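Local coordinates for putative NADPH:quinone oxidoreductase (Ralstonia eutropha, PDB 3IUP), which binds NADPH and probably uses it to reduce quinones, as a member of the GroES-like, medium-chain dehydrogenase/reductase type of oxidoreductase, at residues H3-L8 / Y127-C132; I37-S42 / I371-G376; A56-A61 / P70-R75; C260-L265 / T279-Y284. One frame throughout, in Å; residues are numbered along the deposited sequence.

Contacts 1, 2 and 3 lie in the GroES-like part, which is probably the catalytic one, whereas contact 4 belongs to the nucleotide-binding Rossmann part, its centre 42 to 47 Å from the other centres. Contacts 1 and 2, centres about 9 Å apart, share the mixed sheet through adjacent strands 130-134 and 34-43. Contact 3 does not touch contact 1 but is related to it through the five-stranded antiparallel sheet of 4-12 and 70-75. Contacts 1 and 4 are buried, while 2 and 3 are only partly buried. Backbone bonds and amide side chains dominate contacts 1 and 2, a bridging threonine hydroxyl and small apolar groups contact 3, and a salt bridge on aliphatic packing contact 4.

Contact 1: residues H3-L8 / Y127-C132; sequences HSALQL and YSQYRC
Leu6 presents its backbone to Gln129 with both polar atoms used. Its N donates to the side-chain OE1 of Gln129 at 2.8 Å, and its O receives the backbone N of Gln129 at 2.9 Å. The side chain thus stands in for a peptide carbonyl, although Leu6 N lies 32° out of the plane of that amide carbonyl. With CG beside its own backbone N (chi1 -71°) and the chain extended beyond it, Gln129 runs alongside Leu6. A third direct bond, Leu8 N to Tyr127 O at 2.9 Å, completes the join around the bridge of Gln7 with Ser128, whose CA atoms are 4.0 Å apart. Water 1 gives Leu6 O a second donor and accepts from Tyr130 N at 3.0 Å; its bond from Gln7 NE2 is weak. Water 2 lies between Leu8 O and Tyr127 O. In the conformer given, one of two, Gln7 lays CD 3.2 Å from Ser128 OG without a hydrogen bond between the side chains; Gln7 OE1 turns to Arg9 and Ser128 OG to Ala125 O. Ala5 CB meets the edge of the Tyr130 ring, 3.8 Å from CD2. The bridge falls in the loop just before strand 130-132, whose short axis lies 92° from that of strand 4-8, consistent with one isolated bridge where the antiparallel and mixed sheets of the GroES-like part meet. Strand 17-26 holds the backbone of 3-8 through Ile25 and Asp23, strand 34-43 takes Gln129 through Ile39, and helix 348-351 packs on Leu6, Leu8 and Tyr127.

Contact 2: residues I37-S42 / I371-G376; sequences IRIEAS and INPNKG
Ser42 and Ile371 form an antiparallel hydrogen-bonded pair, Ser42 N to Ile371 O at 2.7 Å and Ile371 N to Ser42 O at 2.8 Å, and the touching parts of the two segments run 167° apart. This pair fastens the C-terminal strand 369-372 to strand 34-43 of the GroES-like domain. Regular pairing does not extend further: Glu40 and Ala41 form a classic beta bulge facing Ala99, and on the other side the chain leaves in a type I turn from Asn372 to Lys375. An Asx turn fixes that exit, OD1 of Asn372 accepting from Asn374 N at 3.0 Å. Asn372 also sets its amide over Glu40 O, but with no bond between them. Pro373 then leans on Ile39, CG to CG2 at 3.9 Å in the given one of two conformers of the isoleucine. Asn374 restores a polar link, its ND2 donating to Ile39 O at 2.8 Å, with that oxygen nearly in the amide plane. The same nitrogen also donates to Gln129 O, joining the tail to strand 34-43 and to the loop leading into strand 130-134. Ser42 OG turns away to Glu97 O. Arg38 passes its CG 3.4 Å from Asn374 ND2, with guanidinium and amide planes 87° apart. Bent at chi3 (65°), it reaches Glu40 side-on, and NE and NH2 both bind OE2, each at 2.8 Å and from the same face of the carboxylate.

Contact 3: residues A56-A61 / P70-R75; sequences ADMSTA and PIVTAR
Thr60 OG1 accepts from the backbone N of Arg75 at 2.8 Å in a bond nearly straight at hydrogen (172°). The same hydroxyl donates to Asp57 O, also at 2.8 Å, and so joins the end of strand 70-75 to the turn. Its chi1 of 79° sets OG1 between the backbone N and carbonyl carbon of its own residue, directed at both partners. Next to it, Asp57 N donates to Arg75 O at 2.9 Å, so both backbone polar atoms of Arg75 are met by the 56-61 segment. Beside these bonds is a small apolar patch. The methyl of Ala74 touches Ala61 CB at 3.9 Å and the selenium of Met58, modelled as selenomethionine, at 4.0 Å. The Met58 chain bends at chi2 and chi3, bringing CE to Val72 CG1 at 3.8 Å although its CB points away from the strand. A CA-H...O contact joins Ala61 CA to Thr73 O. The next shell is the turn itself: two overlapping type I turns, Asp57 to Thr60 and Met58 to Ala61, swing the chain around. Asp57 O takes Thr60 N as well as the hydroxyl, and Ser59 OG donates to Asp57 OD1 at 2.8 Å. The turns lead into 61-65, an outermost strand of the five-stranded antiparallel sheet in the GroES-like part of the chain. Strand 70-75 lies between strand 61-65, bonded through Lys62 and Ser64, and strand 17-26, bonded through Leu18 and Leu20. Ser15 O takes the Arg75 guanidinium, and Leu354 of helix 354-360 packs on Ala61 and Val72.

Contact 4: residues C260-L265 / T279-Y284; sequences CMEAAL and THKQVY
Glu262 forms a salt bridge with Lys281, whose NZ stands 41° out of the carboxylate plane and 2.9 Å from OE1. The other oxygen, OE2, is taken by the backbone N of Ser277, with a weak further bond from Asn266, so both carboxylate oxygens are engaged. Two rings lie beyond the interface on the strand side: the edge of the His280 ring gives NE2 to Gln282 OE1 at 2.8 Å, while Gln282 NE2 sits over one face of Tyr284, 3.5 Å above it and offset toward the rim. Trp309 meets Tyr284 edge-to-face. Within its own segment, Lys281 NZ also donates to Thr279 O at 2.8 Å. Bends at chi3 (-67°) and chi4 curl its chain back to reach both acceptors, a pairing consistent with a charged lysine. The helix packs on the lysine methylenes. Met261, present as selenomethionine, slides past in the opposite direction, SE to Lys281 CB at 3.8 Å. Leu265 reaches toward the same chain, CD1 to Lys281 CD at 3.8 Å, and its CD2 packs on Thr279 CB at 3.9 Å. Helix 260-265 and strand 281-284 run 159° apart with axes 10.0 Å from each other, the near-antiparallel layering of a beta-alpha-beta crossover. Here helix 253-266 links parallel strands 243-249 and 281-285, as in a Rossmann-type nucleotide-binding fold.

Contact 1: residues H3-L8 / Y127-C132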
loop_
_atom_site.group_PDB
_atom_site.type_symbol
_atom_site.label_atom_id
_atom_site.label_comp_id
_atom_site.label_asym_id
_atom_site.label_seq_id
_atom_site.Cartn_x
_atom_site.Cartn_y
_atom_site.Cartn_z
ATOM N N HIS A 3 -2.173 -48.583 13.797
ATOM C CA HIS A 3 -2.870 -47.969 14.969
ATOM C C HIS A 3 -3.595 -46.683 14.530
ATOM O O HIS A 3 -3.600 -46.289 13.360
ATOM C CB HIS A 3 -1.852 -47.647 16.074
ATOM N N SER A 4 -4.299 -46.078 15.468
ATOM C CA SER A 4 -4.840 -44.749 15.252
ATOM C C SER A 4 -4.550 -43.927 16.499
ATOM O O SER A 4 -4.201 -44.451 17.561
ATOM C CB SER A 4 -6.333 -44.801 14.993
ATOM O OG SER A 4 -6.950 -45.442 16.082
ATOM N N ALA A 5 -4.675 -42.619 16.339
ATOM C CA ALA A 5 -4.335 -41.673 17.364
ATOM C C ALA A 5 -5.108 -40.402 17.064
ATOM O O ALA A 5 -5.811 -40.319 16.064
ATOM C CB ALA A 5 -2.855 -41.409 17.398
ATOM N N LEU A 6 -4.988 -39.407 17.924
ATOM C CA LEU A 6 -5.891 -38.282 17.856
ATOM C C LEU A 6 -5.287 -37.113 17.081
ATOM O O LEU A 6 -4.068 -36.889 17.098
ATOM C CB LEU A 6 -6.245 -37.818 19.280
ATOM C CG LEU A 6 -6.947 -38.868 20.142
ATOM C CD1 LEU A 6 -7.188 -38.258 21.510
ATOM C CD2 LEU A 6 -8.247 -39.268 19.463
ATOM N N GLN A 7 -6.166 -36.359 16.427
ATOM C CA GLN A 7 -5.800 -35.099 15.784
ATOM C C GLN A 7 -6.936 -34.123 15.935
ATOM O O GLN A 7 -8.084 -34.499 15.797
ATOM C CB GLN A 7 -5.533 -35.274 14.302
ATOM C CG GLN A 7 -4.551 -36.350 13.993
ATOM C CD GLN A 7 -3.962 -36.196 12.630
ATOM O OE1 GLN A 7 -4.507 -35.484 11.788
ATOM N NE2 GLN A 7 -2.842 -36.875 12.393
ATOM N N LEU A 8 -6.625 -32.875 16.237
ATOM C CA LEU A 8 -7.694 -31.902 16.372
ATOM C C LEU A 8 -8.280 -31.585 14.994
ATOM O O LEU A 8 -7.541 -31.536 13.977
ATOM C CB LEU A 8 -7.111 -30.640 16.993
ATOM C CG LEU A 8 -8.017 -29.479 17.310
ATOM C CD1 LEU A 8 -7.332 -28.814 18.567
ATOM C CD2 LEU A 8 -8.155 -28.517 16.116
ATOM N N TYR A 127 -1.297 -30.186 15.288
ATOM C CA TYR A 127 -2.053 -30.461 16.517
ATOM C C TYR A 127 -2.608 -31.903 16.415
ATOM O O TYR A 127 -3.799 -32.138 16.170
ATOM C CB TYR A 127 -3.179 -29.482 16.774
ATOM C CG TYR A 127 -2.739 -28.040 16.890
ATOM C CD1 TYR A 127 -1.405 -27.666 17.029
ATOM C CD2 TYR A 127 -3.683 -27.026 16.795
ATOM C CE1 TYR A 127 -1.054 -26.321 17.106
ATOM C CE2 TYR A 127 -3.334 -25.702 16.871
ATOM C CZ TYR A 127 -2.007 -25.340 17.053
ATOM O OH TYR A 127 -1.686 -24.011 17.076
ATOM N N SER A 128 -1.670 -32.833 16.556
ATOM C CA SER A 128 -1.863 -34.265 16.192
ATOM C C SER A 128 -0.878 -35.055 16.987
ATOM O O SER A 128 0.261 -34.623 17.186
ATOM C CB SER A 128 -1.563 -34.545 14.704
ATOM O OG SER A 128 -2.355 -33.722 13.854
ATOM N N GLN A 129 -1.264 -36.240 17.433
ATOM C CA GLN A 129 -0.282 -37.053 18.134
ATOM C C GLN A 129 0.883 -37.481 17.239
ATOM O O GLN A 129 2.046 -37.495 17.694
ATOM C CB GLN A 129 -0.943 -38.285 18.722
ATOM C CG GLN A 129 -1.858 -38.005 19.883
ATOM C CD GLN A 129 -2.389 -39.280 20.522
ATOM O OE1 GLN A 129 -3.545 -39.620 20.364
ATOM N NE2 GLN A 129 -1.517 -39.990 21.262
ATOM N N TYR A 130 0.564 -37.834 15.992
ATOM C CA TYR A 130 1.590 -38.341 15.021
ATOM C C TYR A 130 1.374 -37.685 13.715
ATOM O O TYR A 130 0.214 -37.506 13.318
ATOM C CB TYR A 130 1.448 -39.865 14.818
ATOM C CG TYR A 130 1.827 -40.601 16.049
ATOM C CD1 TYR A 130 3.158 -40.913 16.296
ATOM C CD2 TYR A 130 0.866 -40.945 16.997
ATOM C CE1 TYR A 130 3.518 -41.562 17.467
ATOM C CE2 TYR A 130 1.211 -41.570 18.176
ATOM C CZ TYR A 130 2.533 -41.876 18.404
ATOM O OH TYR A 130 2.915 -42.501 19.567
ATOM N N ARG A 131 2.479 -37.326 13.036
ATOM C CA ARG A 131 2.393 -36.783 11.669
ATOM C C ARG A 131 3.387 -37.491 10.781
ATOM O O ARG A 131 4.547 -37.664 11.176
ATOM C CB ARG A 131 2.600 -35.255 11.652
ATOM C CG ARG A 131 1.316 -34.510 11.988
ATOM C CD ARG A 131 0.370 -34.429 10.793
ATOM N NE ARG A 131 0.811 -33.381 9.877
ATOM C CZ ARG A 131 1.203 -33.554 8.616
ATOM N NH1 ARG A 131 1.182 -34.764 8.043
ATOM N NH2 ARG A 131 1.586 -32.500 7.905
ATOM N N CYS A 132 2.903 -37.900 9.617
ATOM C CA CYS A 132 3.684 -38.538 8.575
ATOM C C CYS A 132 3.994 -37.492 7.539
ATOM O O CYS A 132 3.082 -36.953 6.884
ATOM C CB CYS A 132 2.912 -39.660 7.937
ATOM S SG CYS A 132 3.892 -40.547 6.718
HETATM O O HOH W 1 -2.259 -38.496 15.380
HETATM O O HOH W 2 -4.944 -31.103 13.435
#

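Contact 2: residues I37-S42 / I371-G376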
loop_
_atom_site.group_PDB
_atom_site.type_symbol
_atom_site.label_atom_id
_atom_site.label_comp_id
_atom_site.label_asym_id
_atom_site.label_seq_id
_atom_site.Cartn_x
_atom_site.Cartn_y
_atom_site.Cartn_z
ATOM N N ILE A 37 6.487 -38.675 12.803
ATOM C CA ILE A 37 6.912 -37.917 13.969
ATOM C C ILE A 37 5.889 -38.008 15.078
ATOM O O ILE A 37 4.682 -37.794 14.849
ATOM C CB ILE A 37 7.140 -36.445 13.648
ATOM C CG1 ILE A 37 8.172 -36.274 12.523
ATOM C CG2 ILE A 37 7.532 -35.687 14.911
ATOM C CD1 ILE A 37 8.037 -34.891 11.890
ATOM N N ARG A 38 6.345 -38.331 16.286
ATOM C CA ARG A 38 5.498 -38.213 17.475
ATOM C C ARG A 38 5.630 -36.760 17.946
ATOM O O ARG A 38 6.674 -36.377 18.452
ATOM C CB ARG A 38 5.965 -39.164 18.595
ATOM C CG ARG A 38 5.029 -39.153 19.831
ATOM C CD ARG A 38 5.457 -40.083 20.938
ATOM N NE ARG A 38 6.724 -39.635 21.475
ATOM C CZ ARG A 38 7.861 -40.332 21.459
ATOM N NH1 ARG A 38 7.894 -41.580 20.999
ATOM N NH2 ARG A 38 8.953 -39.801 21.971
ATOM N N ILE A 39 4.567 -35.965 17.791
ATOM C CA ILE A 39 4.667 -34.523 18.047
ATOM C C ILE A 39 4.522 -34.267 19.556
ATOM O O ILE A 39 3.584 -34.736 20.185
ATOM C CB ILE A 39 3.632 -33.731 17.237
ATOM C CG1 ILE A 39 3.838 -33.977 15.735
ATOM C CG2 ILE A 39 3.757 -32.226 17.561
ATOM C CD1 ILE A 39 2.689 -33.504 14.856
ATOM N N GLU A 40 5.499 -33.556 20.117
ATOM C CA GLU A 40 5.541 -33.294 21.564
ATOM C C GLU A 40 5.416 -31.811 21.914
ATOM O O GLU A 40 5.297 -31.462 23.104
ATOM C CB GLU A 40 6.808 -33.906 22.176
ATOM C CG GLU A 40 6.783 -35.416 22.012
ATOM C CD GLU A 40 7.914 -36.141 22.667
ATOM O OE1 GLU A 40 8.865 -35.500 23.096
ATOM O OE2 GLU A 40 7.791 -37.389 22.812
ATOM N N ALA A 41 5.441 -30.935 20.903
ATOM C CA ALA A 41 5.412 -29.488 21.154
ATOM C C ALA A 41 4.937 -28.771 19.901
ATOM O O ALA A 41 5.554 -28.891 18.844
ATOM C CB ALA A 41 6.762 -28.943 21.586
ATOM N N SER A 42 3.863 -28.010 20.016
ATOM C CA SER A 42 3.378 -27.212 18.901
ATOM C C SER A 42 2.696 -25.949 19.457
ATOM O O SER A 42 1.813 -26.058 20.292
ATOM C CB SER A 42 2.406 -28.046 18.077
ATOM O OG SER A 42 1.878 -27.360 16.988
ATOM N N ILE A 371 1.164 -26.545 22.944
ATOM C CA ILE A 371 0.448 -27.802 23.020
ATOM C C ILE A 371 1.435 -28.932 22.952
ATOM O O ILE A 371 2.359 -28.948 22.103
ATOM C CB ILE A 371 -0.560 -27.976 21.862
ATOM C CG1 ILE A 371 -1.605 -26.858 21.831
ATOM C CG2 ILE A 371 -1.292 -29.376 21.912
ATOM C CD1 ILE A 371 -2.297 -26.725 20.446
ATOM N N ASN A 372 1.251 -29.910 23.829
ATOM C CA ASN A 372 1.917 -31.182 23.667
ATOM C C ASN A 372 0.857 -32.215 23.331
ATOM O O ASN A 372 0.133 -32.668 24.218
ATOM C CB ASN A 372 2.670 -31.586 24.933
ATOM C CG ASN A 372 3.292 -32.981 24.820
ATOM O OD1 ASN A 372 3.079 -33.710 23.848
ATOM N ND2 ASN A 372 4.099 -33.329 25.801
ATOM N N PRO A 373 0.732 -32.591 22.047
ATOM C CA PRO A 373 -0.372 -33.485 21.641
ATOM C C PRO A 373 -0.385 -34.804 22.336
ATOM O O PRO A 373 -1.439 -35.450 22.401
ATOM C CB PRO A 373 -0.103 -33.706 20.141
ATOM C CG PRO A 373 0.534 -32.416 19.733
ATOM C CD PRO A 373 1.454 -32.083 20.875
ATOM N N ASN A 374 0.773 -35.245 22.788
ATOM C CA ASN A 374 0.850 -36.501 23.468
ATOM C C ASN A 374 0.785 -36.426 25.006
ATOM O O ASN A 374 0.840 -37.469 25.687
ATOM C CB ASN A 374 2.091 -37.248 22.981
ATOM C CG ASN A 374 1.878 -37.853 21.622
ATOM O OD1 ASN A 374 1.256 -38.904 21.515
ATOM N ND2 ASN A 374 2.349 -37.168 20.547
ATOM N N LYS A 375 0.637 -35.231 25.551
ATOM C CA LYS A 375 0.524 -35.063 27.007
ATOM C C LYS A 375 -0.658 -35.871 27.531
ATOM O O LYS A 375 -1.776 -35.785 27.014
ATOM C CB LYS A 375 0.328 -33.594 27.340
ATOM C CG LYS A 375 0.285 -33.274 28.808
ATOM C CD LYS A 375 0.552 -31.809 29.061
ATOM C CE LYS A 375 0.617 -31.479 30.547
ATOM N NZ LYS A 375 -0.553 -30.633 30.993
ATOM N N GLY A 376 -0.413 -36.675 28.557
ATOM C CA GLY A 376 -1.507 -37.430 29.193
ATOM C C GLY A 376 -1.935 -38.681 28.437
ATOM O O GLY A 376 -2.802 -39.432 28.901
#

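Contact 3: residues A56-A61 / P70-R75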
loop_
_atom_site.group_PDB
_atom_site.type_symbol
_atom_site.label_atom_id
_atom_site.label_comp_id
_atom_site.label_asym_id
_atom_site.label_seq_id
_atom_site.Cartn_x
_atom_site.Cartn_y
_atom_site.Cartn_z
ATOM N N ALA A 56 -15.792 -17.588 13.684
ATOM C CA ALA A 56 -16.783 -17.842 14.712
ATOM C C ALA A 56 -16.750 -16.707 15.740
ATOM O O ALA A 56 -15.696 -16.119 16.027
ATOM C CB ALA A 56 -16.582 -19.134 15.415
ATOM N N ASP A 57 -17.928 -16.406 16.266
ATOM C CA ASP A 57 -18.064 -15.435 17.340
ATOM C C ASP A 57 -17.897 -16.300 18.605
ATOM O O ASP A 57 -18.786 -16.994 18.982
ATOM C CB ASP A 57 -19.463 -14.802 17.227
ATOM C CG ASP A 57 -19.750 -13.820 18.328
ATOM O OD1 ASP A 57 -18.872 -13.722 19.237
ATOM O OD2 ASP A 57 -20.849 -13.178 18.253
HETATM N N MSE A 58 -16.722 -16.270 19.224
HETATM C CA MSE A 58 -16.400 -17.258 20.291
HETATM C C MSE A 58 -17.125 -16.917 21.589
HETATM O O MSE A 58 -17.258 -17.767 22.513
HETATM C CB MSE A 58 -14.866 -17.366 20.518
HETATM C CG MSE A 58 -14.080 -18.244 19.486
HETATM SE SE MSE A 58 -14.931 -19.907 18.980
HETATM C CE MSE A 58 -14.818 -21.194 20.320
ATOM N N SER A 59 -17.684 -15.693 21.624
ATOM C CA SER A 59 -18.534 -15.291 22.723
ATOM C C SER A 59 -19.794 -16.139 22.729
ATOM O O SER A 59 -20.501 -16.129 23.706
ATOM C CB SER A 59 -18.863 -13.786 22.646
ATOM O OG SER A 59 -19.987 -13.508 21.810
ATOM N N THR A 60 -20.067 -16.863 21.628
ATOM C CA THR A 60 -21.200 -17.807 21.526
ATOM C C THR A 60 -20.779 -19.287 21.651
ATOM O O THR A 60 -21.556 -20.161 21.300
ATOM C CB THR A 60 -21.935 -17.705 20.130
ATOM O OG1 THR A 60 -21.178 -18.420 19.090
ATOM C CG2 THR A 60 -22.169 -16.208 19.732
ATOM N N ALA A 61 -19.536 -19.552 22.051
ATOM C CA ALA A 61 -19.005 -20.941 22.075
ATOM C C ALA A 61 -19.601 -21.709 23.229
ATOM O O ALA A 61 -19.967 -21.121 24.224
ATOM C CB ALA A 61 -17.473 -20.945 22.150
ATOM N N PRO A 70 -13.408 -33.794 24.099
ATOM C CA PRO A 70 -14.247 -32.633 24.135
ATOM C C PRO A 70 -14.664 -32.146 22.758
ATOM O O PRO A 70 -13.955 -32.387 21.755
ATOM C CB PRO A 70 -13.365 -31.578 24.826
ATOM C CG PRO A 70 -11.972 -31.991 24.455
ATOM C CD PRO A 70 -11.987 -33.474 24.375
ATOM N N ILE A 71 -15.829 -31.494 22.736
ATOM C CA ILE A 71 -16.368 -30.756 21.590
ATOM C C ILE A 71 -16.672 -29.303 21.948
ATOM O O ILE A 71 -17.198 -29.004 23.033
ATOM C CB ILE A 71 -17.644 -31.431 21.079
ATOM C CG1 ILE A 71 -17.357 -32.873 20.689
ATOM C CG2 ILE A 71 -18.224 -30.652 19.895
ATOM C CD1 ILE A 71 -18.565 -33.748 20.743
ATOM N N VAL A 72 -16.308 -28.378 21.084
ATOM C CA VAL A 72 -16.754 -27.004 21.207
ATOM C C VAL A 72 -17.545 -26.655 19.933
ATOM O O VAL A 72 -17.084 -26.921 18.814
ATOM C CB VAL A 72 -15.595 -26.007 21.414
ATOM C CG1 VAL A 72 -16.113 -24.542 21.498
ATOM C CG2 VAL A 72 -14.765 -26.405 22.643
ATOM N N THR A 73 -18.740 -26.074 20.126
ATOM C CA THR A 73 -19.517 -25.484 19.029
ATOM C C THR A 73 -19.788 -23.998 19.242
ATOM O O THR A 73 -19.835 -23.530 20.363
ATOM C CB THR A 73 -20.801 -26.292 18.770
ATOM O OG1 THR A 73 -21.595 -26.346 19.953
ATOM C CG2 THR A 73 -20.463 -27.719 18.436
ATOM N N ALA A 74 -19.867 -23.239 18.158
ATOM C CA ALA A 74 -20.055 -21.779 18.230
ATOM C C ALA A 74 -20.710 -21.368 16.911
ATOM O O ALA A 74 -20.733 -22.177 15.952
ATOM C CB ALA A 74 -18.713 -21.065 18.425
ATOM N N ARG A 75 -21.200 -20.127 16.824
ATOM C CA ARG A 75 -21.869 -19.656 15.628
ATOM C C ARG A 75 -20.993 -18.698 14.860
ATOM O O ARG A 75 -20.268 -17.873 15.451
ATOM C CB ARG A 75 -23.180 -18.939 16.027
ATOM C CG ARG A 75 -24.046 -19.735 16.955
ATOM C CD ARG A 75 -24.538 -20.980 16.262
ATOM N NE ARG A 75 -25.102 -20.649 14.948
ATOM C CZ ARG A 75 -25.603 -21.555 14.118
ATOM N NH1 ARG A 75 -25.632 -22.834 14.460
ATOM N NH2 ARG A 75 -26.064 -21.171 12.946
#

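Contact 4: residues C260-L265 / T279-Y284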
loop_
_atom_site.group_PDB
_atom_site.type_symbol
_atom_site.label_atom_id
_atom_site.label_comp_id
_atom_site.label_asym_id
_atom_site.label_seq_id
_atom_site.Cartn_x
_atom_site.Cartn_y
_atom_site.Cartn_z
ATOM N N CYS A 260 5.114 10.089 10.603
ATOM C CA CYS A 260 6.334 10.402 11.362
ATOM C C CYS A 260 7.579 10.174 10.538
ATOM O O CYS A 260 8.542 10.926 10.644
ATOM C CB CYS A 260 6.401 9.609 12.661
ATOM S SG CYS A 260 5.113 10.064 13.808
HETATM N N MSE A 261 7.551 9.172 9.644
HETATM C CA MSE A 261 8.699 8.936 8.769
HETATM C C MSE A 261 8.895 10.168 7.848
HETATM O O MSE A 261 10.020 10.601 7.586
HETATM C CB MSE A 261 8.478 7.702 7.897
HETATM C CG MSE A 261 8.726 6.441 8.562
HETATM SE SE MSE A 261 8.318 4.929 7.383
HETATM C CE MSE A 261 8.961 3.549 8.567
ATOM N N GLU A 262 7.814 10.699 7.326
ATOM C CA GLU A 262 7.927 11.829 6.406
ATOM C C GLU A 262 8.406 13.060 7.217
ATOM O O GLU A 262 9.225 13.828 6.719
ATOM C CB GLU A 262 6.610 12.088 5.710
ATOM C CG GLU A 262 6.620 13.217 4.720
ATOM C CD GLU A 262 7.452 12.983 3.461
ATOM O OE1 GLU A 262 8.188 11.971 3.309
ATOM O OE2 GLU A 262 7.382 13.893 2.595
ATOM N N ALA A 263 7.911 13.217 8.454
ATOM C CA ALA A 263 8.372 14.331 9.323
ATOM C C ALA A 263 9.867 14.230 9.540
ATOM O O ALA A 263 10.581 15.248 9.489
ATOM C CB ALA A 263 7.640 14.346 10.676
ATOM N N ALA A 264 10.352 13.015 9.811
ATOM C CA ALA A 264 11.780 12.761 10.046
ATOM C C ALA A 264 12.599 13.035 8.778
ATOM O O ALA A 264 13.653 13.676 8.814
ATOM C CB ALA A 264 12.012 11.320 10.533
ATOM N N LEU A 265 12.101 12.555 7.636
ATOM C CA LEU A 265 12.767 12.807 6.345
ATOM C C LEU A 265 12.840 14.298 6.020
ATOM O O LEU A 265 13.861 14.796 5.521
ATOM C CB LEU A 265 12.063 12.062 5.190
ATOM C CG LEU A 265 12.361 10.568 5.185
ATOM C CD1 LEU A 265 11.269 9.811 4.345
ATOM C CD2 LEU A 265 13.757 10.225 4.700
ATOM N N THR A 279 12.021 9.909 -0.844
ATOM C CA THR A 279 12.432 8.648 -0.228
ATOM C C THR A 279 11.212 7.772 0.063
ATOM O O THR A 279 10.291 8.178 0.805
ATOM C CB THR A 279 13.211 8.901 1.054
ATOM O OG1 THR A 279 14.406 9.637 0.713
ATOM C CG2 THR A 279 13.576 7.614 1.745
ATOM N N HIS A 280 11.216 6.586 -0.516
ATOM C CA HIS A 280 10.092 5.674 -0.362
ATOM C C HIS A 280 9.991 5.107 1.042
ATOM O O HIS A 280 10.970 4.569 1.572
ATOM C CB HIS A 280 10.206 4.490 -1.349
ATOM C CG HIS A 280 9.051 3.524 -1.248
ATOM N ND1 HIS A 280 7.821 3.773 -1.825
ATOM C CD2 HIS A 280 8.930 2.343 -0.601
ATOM C CE1 HIS A 280 6.999 2.774 -1.540
ATOM N NE2 HIS A 280 7.641 1.899 -0.795
ATOM N N LYS A 281 8.796 5.230 1.616
ATOM C CA LYS A 281 8.433 4.739 2.929
ATOM C C LYS A 281 7.442 3.591 2.752
ATOM O O LYS A 281 6.463 3.737 1.981
ATOM C CB LYS A 281 7.708 5.830 3.696
ATOM C CG LYS A 281 8.562 7.039 3.998
ATOM C CD LYS A 281 7.732 8.347 4.186
ATOM C CE LYS A 281 7.031 8.834 2.914
ATOM N NZ LYS A 281 8.073 9.429 2.019
ATOM N N GLN A 282 7.699 2.477 3.414
ATOM C CA GLN A 282 6.907 1.267 3.213
ATOM C C GLN A 282 6.375 0.721 4.556
ATOM O O GLN A 282 7.160 0.554 5.478
ATOM C CB GLN A 282 7.749 0.195 2.535
ATOM C CG GLN A 282 7.020 -1.119 2.218
ATOM C CD GLN A 282 5.928 -0.974 1.168
ATOM O OE1 GLN A 282 6.006 -0.157 0.261
ATOM N NE2 GLN A 282 4.877 -1.782 1.312
ATOM N N VAL A 283 5.087 0.404 4.625
ATOM C CA VAL A 283 4.510 -0.291 5.801
ATOM C C VAL A 283 3.917 -1.592 5.345
ATOM O O VAL A 283 3.037 -1.576 4.472
ATOM C CB VAL A 283 3.455 0.532 6.518
ATOM C CG1 VAL A 283 2.804 -0.341 7.680
ATOM C CG2 VAL A 283 4.079 1.810 7.091
ATOM N N TYR A 284 4.394 -2.713 5.869
ATOM C CA TYR A 284 3.777 -4.011 5.624
ATOM C C TYR A 284 2.850 -4.352 6.788
ATOM O O TYR A 284 3.280 -4.358 7.946
ATOM C CB TYR A 284 4.834 -5.047 5.435
ATOM C CG TYR A 284 5.485 -4.974 4.082
ATOM C CD1 TYR A 284 4.762 -5.267 2.955
ATOM C CD2 TYR A 284 6.852 -4.629 3.937
ATOM C CE1 TYR A 284 5.348 -5.235 1.700
ATOM C CE2 TYR A 284 7.450 -4.600 2.682
ATOM C CZ TYR A 284 6.681 -4.891 1.574
ATOM O OH TYR A 284 7.189 -4.872 0.297
#